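Local coordinates for protein BspA (BspA_V) (Streptococcus agalactiae serotype III, PDB 5DZ8) that is the variable domain of a cell wall-anchored antigen I/II-family adhesin and probably takes part in bacterial attachment to host or microbial surfaces, at residues G49-H60 / F72-Y83; V92-V100 / F109-K117. One frame throughout, in Å; residues are numbered along the deposited sequence.

Interaction 1 (G49-H60 / F72-Y83); sequences GYGKLTGKVNHH and FVDSVTLYKYEY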
loop_
_atom_site.group_PDB
_atom_site.type_symbol
_atom_site.label_atom_id
_atom_site.label_comp_id
_atom_site.label_asym_id
_atom_site.label_seq_id
_atom_site.Cartn_x
_atom_site.Cartn_y
_atom_site.Cartn_z
ATOM N N GLY A 49 11.725 12.066 -9.981
ATOM C CA GLY A 49 11.003 12.178 -11.251
ATOM C C GLY A 49 9.804 13.095 -11.258
ATOM O O GLY A 49 9.366 13.540 -10.208
ATOM N N TYR A 50 9.288 13.337 -12.466
ATOM C CA TYR A 50 8.072 14.112 -12.714
ATOM C C TYR A 50 6.953 13.293 -13.403
ATOM O O TYR A 50 7.176 12.612 -14.405
ATOM C CB TYR A 50 8.406 15.309 -13.595
ATOM C CG TYR A 50 9.638 16.040 -13.167
ATOM C CD1 TYR A 50 9.602 16.969 -12.110
ATOM C CD2 TYR A 50 10.856 15.836 -13.818
ATOM C CE1 TYR A 50 10.759 17.670 -11.707
ATOM C CE2 TYR A 50 12.004 16.534 -13.437
ATOM C CZ TYR A 50 11.960 17.440 -12.385
ATOM O OH TYR A 50 13.127 18.078 -12.040
ATOM N N GLY A 51 5.753 13.371 -12.844
ATOM C CA GLY A 51 4.572 12.715 -13.341
ATOM C C GLY A 51 3.707 13.777 -13.991
ATOM O O GLY A 51 3.739 14.919 -13.605
ATOM N N LYS A 52 2.979 13.384 -15.012
ATOM C CA LYS A 52 2.134 14.252 -15.773
ATOM C C LYS A 52 0.875 13.471 -16.149
ATOM O O LYS A 52 0.964 12.407 -16.756
ATOM C CB LYS A 52 2.820 14.704 -17.047
ATOM C CG LYS A 52 1.999 15.693 -17.867
ATOM C CD LYS A 52 2.350 15.746 -19.349
ATOM C CE LYS A 52 3.748 16.236 -19.567
ATOM N NZ LYS A 52 3.834 17.652 -19.154
ATOM N N LEU A 53 -0.276 13.998 -15.747
ATOM C CA LEU A 53 -1.572 13.471 -16.147
ATOM C C LEU A 53 -2.260 14.514 -17.035
ATOM O O LEU A 53 -2.482 15.640 -16.577
ATOM C CB LEU A 53 -2.444 13.243 -14.917
ATOM C CG LEU A 53 -3.807 12.563 -15.141
ATOM C CD1 LEU A 53 -3.659 11.108 -15.572
ATOM C CD2 LEU A 53 -4.607 12.618 -13.845
ATOM N N THR A 54 -2.599 14.118 -18.262
ATOM C CA THR A 54 -3.278 14.956 -19.234
ATOM C C THR A 54 -4.689 14.473 -19.446
ATOM O O THR A 54 -4.981 13.304 -19.325
ATOM C CB THR A 54 -2.582 14.886 -20.601
ATOM O OG1 THR A 54 -2.370 13.508 -20.930
ATOM C CG2 THR A 54 -1.215 15.573 -20.509
ATOM N N GLY A 55 -5.555 15.404 -19.778
ATOM C CA GLY A 55 -6.941 15.103 -19.977
ATOM C C GLY A 55 -7.753 16.281 -20.499
ATOM O O GLY A 55 -7.217 17.286 -20.827
ATOM N N LYS A 56 -9.063 16.142 -20.523
ATOM C CA LYS A 56 -9.934 17.197 -20.986
ATOM C C LYS A 56 -11.296 17.060 -20.382
ATOM O O LYS A 56 -11.888 15.989 -20.449
ATOM C CB LYS A 56 -10.100 17.127 -22.465
ATOM C CG LYS A 56 -10.769 18.372 -23.023
ATOM C CD LYS A 56 -10.857 18.239 -24.509
ATOM C CE LYS A 56 -11.570 19.438 -25.125
ATOM N NZ LYS A 56 -12.929 19.546 -24.581
ATOM N N VAL A 57 -11.793 18.150 -19.803
ATOM C CA VAL A 57 -13.173 18.222 -19.345
ATOM C C VAL A 57 -14.003 18.641 -20.525
ATOM O O VAL A 57 -13.664 19.625 -21.210
ATOM C CB VAL A 57 -13.354 19.207 -18.182
ATOM C CG1 VAL A 57 -14.787 19.194 -17.666
ATOM C CG2 VAL A 57 -12.421 18.816 -17.041
ATOM N N ASN A 58 -15.062 17.864 -20.785
ATOM C CA ASN A 58 -15.998 18.189 -21.865
ATOM C C ASN A 58 -17.165 18.961 -21.329
ATOM O O ASN A 58 -18.061 18.423 -20.659
ATOM C CB ASN A 58 -16.388 16.937 -22.626
ATOM C CG ASN A 58 -15.168 16.179 -23.113
ATOM O OD1 ASN A 58 -14.430 16.693 -23.952
ATOM N ND2 ASN A 58 -14.912 14.973 -22.543
ATOM N N HIS A 59 -17.138 20.258 -21.575
ATOM C CA HIS A 59 -18.194 21.111 -21.081
ATOM C C HIS A 59 -18.670 22.105 -22.141
ATOM O O HIS A 59 -17.998 22.367 -23.127
ATOM C CB HIS A 59 -17.743 21.837 -19.782
ATOM C CG HIS A 59 -16.524 22.680 -19.955
ATOM N ND1 HIS A 59 -15.551 22.756 -19.000
ATOM C CD2 HIS A 59 -16.087 23.428 -20.982
ATOM C CE1 HIS A 59 -14.575 23.533 -19.410
ATOM N NE2 HIS A 59 -14.874 23.954 -20.621
ATOM N N HIS A 60 -19.839 22.668 -21.916
ATOM C CA HIS A 60 -20.332 23.735 -22.784
ATOM C C HIS A 60 -21.271 24.648 -21.979
ATOM O O HIS A 60 -21.808 24.260 -20.940
ATOM C CB HIS A 60 -20.987 23.191 -24.050
ATOM C CG HIS A 60 -22.305 22.536 -23.822
ATOM N ND1 HIS A 60 -22.427 21.217 -23.416
ATOM C CD2 HIS A 60 -23.570 23.007 -23.958
ATOM C CE1 HIS A 60 -23.708 20.918 -23.269
ATOM N NE2 HIS A 60 -24.420 21.992 -23.586
ATOM N N PHE A 72 -22.695 23.133 -18.597
ATOM C CA PHE A 72 -22.927 21.687 -18.694
ATOM C C PHE A 72 -21.587 21.012 -18.595
ATOM O O PHE A 72 -20.716 21.254 -19.406
ATOM C CB PHE A 72 -23.558 21.326 -20.042
ATOM C CG PHE A 72 -25.008 21.758 -20.172
ATOM C CD1 PHE A 72 -26.045 20.942 -19.698
ATOM C CD2 PHE A 72 -25.348 22.986 -20.765
ATOM C CE1 PHE A 72 -27.382 21.363 -19.789
ATOM C CE2 PHE A 72 -26.680 23.387 -20.875
ATOM C CZ PHE A 72 -27.696 22.574 -20.372
ATOM N N VAL A 73 -21.416 20.181 -17.585
ATOM C CA VAL A 73 -20.197 19.420 -17.448
ATOM C C VAL A 73 -20.549 17.989 -17.816
ATOM O O VAL A 73 -20.975 17.227 -16.967
ATOM C CB VAL A 73 -19.633 19.505 -16.039
ATOM C CG1 VAL A 73 -18.226 18.896 -15.969
ATOM C CG2 VAL A 73 -19.629 20.947 -15.562
ATOM N N ASP A 74 -20.310 17.644 -19.079
ATOM C CA ASP A 74 -20.798 16.403 -19.674
ATOM C C ASP A 74 -19.998 15.210 -19.217
ATOM O O ASP A 74 -20.576 14.261 -18.671
ATOM C CB ASP A 74 -20.827 16.510 -21.188
ATOM C CG ASP A 74 -21.779 17.610 -21.661
ATOM O OD1 ASP A 74 -22.953 17.622 -21.194
ATOM O OD2 ASP A 74 -21.334 18.508 -22.437
ATOM N N SER A 75 -18.677 15.297 -19.353
ATOM C CA SER A 75 -17.805 14.229 -18.966
ATOM C C SER A 75 -16.386 14.734 -18.805
ATOM O O SER A 75 -16.117 15.880 -19.080
ATOM C CB SER A 75 -17.862 13.183 -20.066
ATOM O OG SER A 75 -17.306 13.751 -21.257
ATOM N N VAL A 76 -15.475 13.845 -18.424
ATOM C CA VAL A 76 -14.080 14.170 -18.361
ATOM C C VAL A 76 -13.242 13.021 -18.921
ATOM O O VAL A 76 -13.487 11.870 -18.589
ATOM C CB VAL A 76 -13.631 14.518 -16.940
ATOM C CG1 VAL A 76 -13.975 13.416 -15.936
ATOM C CG2 VAL A 76 -12.139 14.814 -16.929
ATOM N N THR A 77 -12.277 13.356 -19.789
ATOM C CA THR A 77 -11.519 12.360 -20.441
ATOM C C THR A 77 -10.111 12.415 -19.931
ATOM O O THR A 77 -9.540 13.480 -19.879
ATOM C CB THR A 77 -11.542 12.570 -21.966
ATOM O OG1 THR A 77 -12.883 12.414 -22.412
ATOM C CG2 THR A 77 -10.691 11.502 -22.656
ATOM N N LEU A 78 -9.558 11.275 -19.548
ATOM C CA LEU A 78 -8.135 11.172 -19.298
ATOM C C LEU A 78 -7.396 10.612 -20.526
ATOM O O LEU A 78 -7.760 9.559 -21.029
ATOM C CB LEU A 78 -7.845 10.300 -18.091
ATOM C CG LEU A 78 -8.301 10.742 -16.680
ATOM C CD1 LEU A 78 -7.910 12.173 -16.287
ATOM C CD2 LEU A 78 -9.791 10.567 -16.521
ATOM N N TYR A 79 -6.334 11.299 -20.936
ATOM C CA TYR A 79 -5.534 10.914 -22.081
ATOM C C TYR A 79 -4.346 10.089 -21.641
ATOM O O TYR A 79 -4.306 8.889 -21.889
ATOM C CB TYR A 79 -5.053 12.141 -22.856
ATOM C CG TYR A 79 -6.135 13.009 -23.502
ATOM C CD1 TYR A 79 -7.356 12.497 -23.911
ATOM C CD2 TYR A 79 -5.877 14.354 -23.777
ATOM C CE1 TYR A 79 -8.312 13.315 -24.494
ATOM C CE2 TYR A 79 -6.812 15.169 -24.388
ATOM C CZ TYR A 79 -8.028 14.653 -24.731
ATOM O OH TYR A 79 -8.910 15.492 -25.323
ATOM N N LYS A 80 -3.387 10.701 -20.959
ATOM C CA LYS A 80 -2.144 10.008 -20.677
ATOM C C LYS A 80 -1.650 10.229 -19.267
ATOM O O LYS A 80 -1.863 11.276 -18.678
ATOM C CB LYS A 80 -1.056 10.457 -21.655
ATOM C CG LYS A 80 -1.279 9.963 -23.071
ATOM C CD LYS A 80 -0.066 10.196 -23.992
ATOM C CE LYS A 80 -0.397 9.977 -25.476
ATOM N NZ LYS A 80 -1.139 8.676 -25.726
ATOM N N TYR A 81 -0.945 9.235 -18.768
ATOM C CA TYR A 81 -0.086 9.388 -17.634
ATOM C C TYR A 81 1.347 9.069 -17.999
ATOM O O TYR A 81 1.656 7.933 -18.354
ATOM C CB TYR A 81 -0.526 8.513 -16.465
ATOM C CG TYR A 81 0.351 8.707 -15.231
ATOM C CD1 TYR A 81 0.326 9.905 -14.519
ATOM C CD2 TYR A 81 1.242 7.713 -14.818
ATOM C CE1 TYR A 81 1.150 10.105 -13.415
ATOM C CE2 TYR A 81 2.079 7.905 -13.718
ATOM C CZ TYR A 81 2.024 9.088 -13.020
ATOM O OH TYR A 81 2.842 9.275 -11.937
ATOM N N GLU A 82 2.200 10.073 -17.836
ATOM C CA GLU A 82 3.593 9.978 -18.104
ATOM C C GLU A 82 4.456 10.256 -16.865
ATOM O O GLU A 82 4.104 11.116 -16.018
ATOM C CB GLU A 82 3.987 11.003 -19.168
ATOM C CG GLU A 82 3.350 10.769 -20.524
ATOM C CD GLU A 82 3.303 12.020 -21.391
ATOM O OE1 GLU A 82 4.220 12.862 -21.288
ATOM O OE2 GLU A 82 2.349 12.175 -22.193
ATOM N N TYR A 83 5.596 9.543 -16.818
ATOM C CA TYR A 83 6.542 9.649 -15.785
ATOM C C TYR A 83 7.916 9.685 -16.361
ATOM O O TYR A 83 8.302 8.770 -17.065
ATOM C CB TYR A 83 6.403 8.499 -14.789
ATOM C CG TYR A 83 7.405 8.614 -13.638
ATOM C CD1 TYR A 83 7.194 9.473 -12.563
ATOM C CD2 TYR A 83 8.590 7.916 -13.664
ATOM C CE1 TYR A 83 8.116 9.558 -11.524
ATOM C CE2 TYR A 83 9.540 8.023 -12.644
ATOM C CZ TYR A 83 9.298 8.819 -11.570
ATOM O OH TYR A 83 10.252 8.879 -10.571
#

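Interaction 2 (V92-V100 / F109-K117); sequences VNQNIVFRV and FEKAHNGNK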
loop_
_atom_site.group_PDB
_atom_site.type_symbol
_atom_site.label_atom_id
_atom_site.label_comp_id
_atom_site.label_asym_id
_atom_site.label_seq_id
_atom_site.Cartn_x
_atom_site.Cartn_y
_atom_site.Cartn_z
ATOM N N VAL A 92 15.172 2.612 -1.786
ATOM C CA VAL A 92 15.313 1.593 -2.880
ATOM C C VAL A 92 14.374 0.373 -2.720
ATOM O O VAL A 92 14.086 -0.331 -3.712
ATOM C CB VAL A 92 16.811 1.126 -3.078
ATOM C CG1 VAL A 92 17.015 0.403 -4.422
ATOM C CG2 VAL A 92 17.811 2.294 -2.938
ATOM N N ASN A 93 13.896 0.147 -1.487
ATOM C CA ASN A 93 12.873 -0.868 -1.183
ATOM C C ASN A 93 11.391 -0.385 -1.259
ATOM O O ASN A 93 10.454 -1.162 -1.002
ATOM C CB ASN A 93 13.155 -1.420 0.214
ATOM C CG ASN A 93 12.253 -2.587 0.585
ATOM O OD1 ASN A 93 11.781 -3.347 -0.277
ATOM N ND2 ASN A 93 11.996 -2.725 1.879
ATOM N N GLN A 94 11.182 0.891 -1.572
ATOM C CA GLN A 94 9.844 1.440 -1.691
ATOM C C GLN A 94 9.444 1.513 -3.174
ATOM O O GLN A 94 10.284 1.660 -4.065
ATOM C CB GLN A 94 9.713 2.800 -0.985
ATOM C CG GLN A 94 9.588 2.761 0.557
ATOM C CD GLN A 94 8.604 3.818 1.121
ATOM O OE1 GLN A 94 7.552 3.499 1.711
ATOM N NE2 GLN A 94 8.933 5.083 0.907
ATOM N N ASN A 95 8.147 1.353 -3.415
ATOM C CA ASN A 95 7.570 1.418 -4.728
ATOM C C ASN A 95 6.468 2.425 -4.750
ATOM O O ASN A 95 5.966 2.800 -3.713
ATOM C CB ASN A 95 7.049 0.072 -5.158
ATOM C CG ASN A 95 8.170 -0.829 -5.572
ATOM O OD1 ASN A 95 9.031 -0.450 -6.396
ATOM N ND2 ASN A 95 8.207 -2.013 -4.979
ATOM N N ILE A 96 6.140 2.877 -5.954
ATOM C CA ILE A 96 5.145 3.895 -6.167
ATOM C C ILE A 96 3.947 3.251 -6.811
ATOM O O ILE A 96 4.082 2.376 -7.645
ATOM C CB ILE A 96 5.710 4.989 -7.063
ATOM C CG1 ILE A 96 6.970 5.563 -6.411
ATOM C CG2 ILE A 96 4.681 6.093 -7.283
ATOM C CD1 ILE A 96 7.971 6.136 -7.393
ATOM N N VAL A 97 2.772 3.661 -6.395
ATOM C CA VAL A 97 1.551 3.270 -7.069
ATOM C C VAL A 97 0.752 4.526 -7.406
ATOM O O VAL A 97 0.454 5.311 -6.536
ATOM C CB VAL A 97 0.694 2.322 -6.215
ATOM C CG1 VAL A 97 -0.506 1.837 -7.036
ATOM C CG2 VAL A 97 1.523 1.127 -5.763
ATOM N N PHE A 98 0.399 4.682 -8.667
ATOM C CA PHE A 98 -0.429 5.760 -9.114
ATOM C C PHE A 98 -1.748 5.170 -9.562
ATOM O O PHE A 98 -1.762 4.188 -10.330
ATOM C CB PHE A 98 0.244 6.529 -10.261
ATOM C CG PHE A 98 -0.516 7.769 -10.662
ATOM C CD1 PHE A 98 -0.325 8.967 -9.989
ATOM C CD2 PHE A 98 -1.445 7.719 -11.661
ATOM C CE1 PHE A 98 -1.035 10.106 -10.338
ATOM C CE2 PHE A 98 -2.169 8.838 -12.012
ATOM C CZ PHE A 98 -1.975 10.041 -11.341
ATOM N N ARG A 99 -2.850 5.752 -9.073
ATOM C CA ARG A 99 -4.179 5.318 -9.465
ATOM C C ARG A 99 -5.071 6.498 -9.793
ATOM O O ARG A 99 -4.990 7.531 -9.177
ATOM C CB ARG A 99 -4.931 4.531 -8.405
ATOM C CG ARG A 99 -4.285 3.281 -7.870
ATOM C CD ARG A 99 -5.318 2.465 -7.057
ATOM N NE ARG A 99 -4.617 1.453 -6.268
ATOM C CZ ARG A 99 -3.904 1.694 -5.168
ATOM N NH1 ARG A 99 -3.798 2.911 -4.662
ATOM N NH2 ARG A 99 -3.268 0.707 -4.564
ATOM N N VAL A 100 -5.976 6.263 -10.717
ATOM C CA VAL A 100 -7.075 7.157 -10.989
ATOM C C VAL A 100 -8.336 6.366 -10.760
ATOM O O VAL A 100 -8.447 5.198 -11.136
ATOM C CB VAL A 100 -7.042 7.667 -12.459
ATOM C CG1 VAL A 100 -8.176 8.587 -12.742
ATOM C CG2 VAL A 100 -5.715 8.328 -12.745
ATOM N N PHE A 109 -7.402 3.160 -13.494
ATOM C CA PHE A 109 -6.044 3.030 -13.982
ATOM C C PHE A 109 -5.210 2.822 -12.742
ATOM O O PHE A 109 -5.448 3.439 -11.688
ATOM C CB PHE A 109 -5.617 4.314 -14.766
ATOM C CG PHE A 109 -4.155 4.370 -15.092
ATOM C CD1 PHE A 109 -3.624 3.571 -16.121
ATOM C CD2 PHE A 109 -3.277 5.200 -14.348
ATOM C CE1 PHE A 109 -2.264 3.627 -16.423
ATOM C CE2 PHE A 109 -1.917 5.245 -14.643
ATOM C CZ PHE A 109 -1.397 4.452 -15.671
ATOM N N GLU A 110 -4.234 1.968 -12.883
ATOM C CA GLU A 110 -3.300 1.662 -11.818
ATOM C C GLU A 110 -1.948 1.360 -12.407
ATOM O O GLU A 110 -1.834 0.612 -13.337
ATOM C CB GLU A 110 -3.774 0.468 -11.014
ATOM C CG GLU A 110 -2.877 0.237 -9.814
ATOM C CD GLU A 110 -3.469 -0.722 -8.780
ATOM O OE1 GLU A 110 -4.701 -0.713 -8.475
ATOM O OE2 GLU A 110 -2.661 -1.489 -8.272
ATOM N N LYS A 111 -0.915 1.932 -11.828
ATOM C CA LYS A 111 0.426 1.694 -12.279
ATOM C C LYS A 111 1.362 1.694 -11.093
ATOM O O LYS A 111 1.527 2.714 -10.390
ATOM C CB LYS A 111 0.813 2.802 -13.226
ATOM C CG LYS A 111 2.230 2.722 -13.743
ATOM C CD LYS A 111 2.424 1.618 -14.778
ATOM C CE LYS A 111 3.895 1.648 -15.184
ATOM N NZ LYS A 111 4.106 0.817 -16.364
ATOM N N ALA A 112 1.986 0.540 -10.896
ATOM C CA ALA A 112 2.925 0.329 -9.835
ATOM C C ALA A 112 4.307 0.348 -10.491
ATOM O O ALA A 112 4.488 -0.245 -11.544
ATOM C CB ALA A 112 2.643 -1.008 -9.199
ATOM N N HIS A 113 5.259 1.055 -9.901
ATOM C CA HIS A 113 6.587 1.182 -10.497
ATOM C C HIS A 113 7.562 1.655 -9.419
ATOM O O HIS A 113 7.122 2.117 -8.345
ATOM C CB HIS A 113 6.565 2.144 -11.729
ATOM C CG HIS A 113 6.241 3.569 -11.387
ATOM N ND1 HIS A 113 7.184 4.573 -11.371
ATOM C CD2 HIS A 113 5.078 4.152 -11.030
ATOM C CE1 HIS A 113 6.618 5.715 -11.056
ATOM N NE2 HIS A 113 5.341 5.488 -10.826
ATOM N N ASN A 114 8.862 1.538 -9.709
ATOM C CA ASN A 114 9.945 1.857 -8.772
ATOM C C ASN A 114 10.519 3.275 -8.933
ATOM O O ASN A 114 11.447 3.673 -8.214
ATOM C CB ASN A 114 11.079 0.859 -8.910
ATOM C CG ASN A 114 11.777 0.939 -10.270
ATOM O OD1 ASN A 114 11.775 1.980 -10.965
ATOM N ND2 ASN A 114 12.337 -0.176 -10.678
ATOM N N GLY A 115 10.018 4.009 -9.921
ATOM C CA GLY A 115 10.346 5.407 -10.069
ATOM C C GLY A 115 11.668 5.688 -10.787
ATOM O O GLY A 115 12.039 6.854 -10.933
ATOM N N ASN A 116 12.327 4.644 -11.281
ATOM C CA ASN A 116 13.642 4.736 -11.964
ATOM C C ASN A 116 13.586 4.666 -13.492
ATOM O O ASN A 116 14.597 4.932 -14.118
ATOM C CB ASN A 116 14.623 3.624 -11.446
ATOM C CG ASN A 116 15.029 3.837 -9.973
ATOM O OD1 ASN A 116 15.212 4.966 -9.517
ATOM N ND2 ASN A 116 15.112 2.752 -9.219
ATOM N N LYS A 117 12.428 4.298 -14.059
ATOM C CA LYS A 117 12.190 4.156 -15.511
ATOM C C LYS A 117 11.222 5.219 -16.043
ATOM O O LYS A 117 10.184 5.461 -15.468
ATOM C CB LYS A 117 11.536 2.804 -15.795
ATOM C CG LYS A 117 12.480 1.658 -15.598
ATOM C CD LYS A 117 11.813 0.319 -15.943
ATOM C CE LYS A 117 12.835 -0.767 -16.307
ATOM N NZ LYS A 117 12.197 -1.953 -16.951
#

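Interaction 1 (G49-H60 / F72-Y83)
On one face of the hairpin N58 turns its side-chain amide to two hydroxyls of 72-83: ND2 lies 3.0 Å from S75 OG, which is tilted from the amide plane, and 3.3 Å from T77 OG1, which lies in it. With K56 NZ, on the same strand, donating to N58 OD1, these contacts would restrain the amide's rotation. Further along this face, H60 and F72 have nearly parallel rings, planes at 9°, yet so far displaced that overlap is slight; what sits over the imidazole face is F72 CB, 3.6 Å from the H60 ring centroid. At the edge of that imidazole, ND1 donates in the ring plane to the syn lone pair of D74 OD2 at 3.1 Å. Y79 lays its ring face on G55 CA, where no side chain intervenes, while its OH meets K56 CD at 3.5 Å. T54 OG1 accepts from K80 N at 3.0 Å, placed there by a first torsion of 49° that sets it between the backbone N and the carbonyl carbon. On the opposite face the aliphatic part of the contact includes V57 CG1, 3.8 Å from V73 CG1. Paired backbone bonds establish the antiparallel hairpin, interrupted by two classic beta bulges: D74 and S75 facing N58, and Y79 and K80 facing T54. Outward, T77 OG1 is also bonded to T126, and K56 NZ to the carbonyl of D32. H59 contacts Y165 of the second subunit. Strand 34-42 flanks 49-60 and strand 119-135 flanks 72-83, while F147 of strand 144-167 packs on L53 and L78.

Interaction 2 (V92-V100 / F109-K117)
The H113 imidazole carries I96 CB over one face, 4.1 Å from the ring centroid and 22° off the normal, a CH-pi contact within an antiparallel beta hairpin. Its ring edge is turned to K111 O of its own strand. F98 and F109 meet edge to edge, CD2 of F98 lying in the plane of the F109 ring and 3.9 Å from F109 CE2, with the two side chains at about a right angle. Both rings are on the face they share with I96, V100 and H113. On the other face the R99 guanidinium has V97 CG1 over its centre, while E110 OE1 approaches its edge in a salt bridge 3.1 Å from R99 NE. The hydrogen bond is weak and bent, and the two flat groups stand nearly perpendicular; the extended chains run side by side, R99 CG to E110 CG being 3.9 Å. Reciprocal backbone bonds join I96 to H113, F98 to K111 and V100 to F109, which fixes the pairing without a bulge. K111 sends its ammonium to E121 and over the F119 ring, outside the hairpin. Beyond the strand end, I96 CD1 rests 3.7 Å from G115 CA, where glycine adopts a positive phi of 83°. There the chain bends in an Asx turn, N114 OD1 accepting from N116 N at 2.7 Å.

How the interactions relate
After three earlier strands, the chain pairs 49-60 with 72-83, closing interaction 1 across an 11-residue connection; only afterwards does interaction 2 open, 92-100 pairing with 109-117 across eight residues. The two hairpins therefore follow in series, neither nesting nor crossing. The first supplies adjacent inner strands of the six-stranded antiparallel sheet, the second two strands of a three-stranded sheet completed by 144-167. Although their centres are about 20 Å apart, they touch: Y83 OH is 2.7 Å from G115 O, a probable hydrogen bond, and the Y81 and F98 rings stack. These contacts join one end of the long hairpin to the smaller sheet.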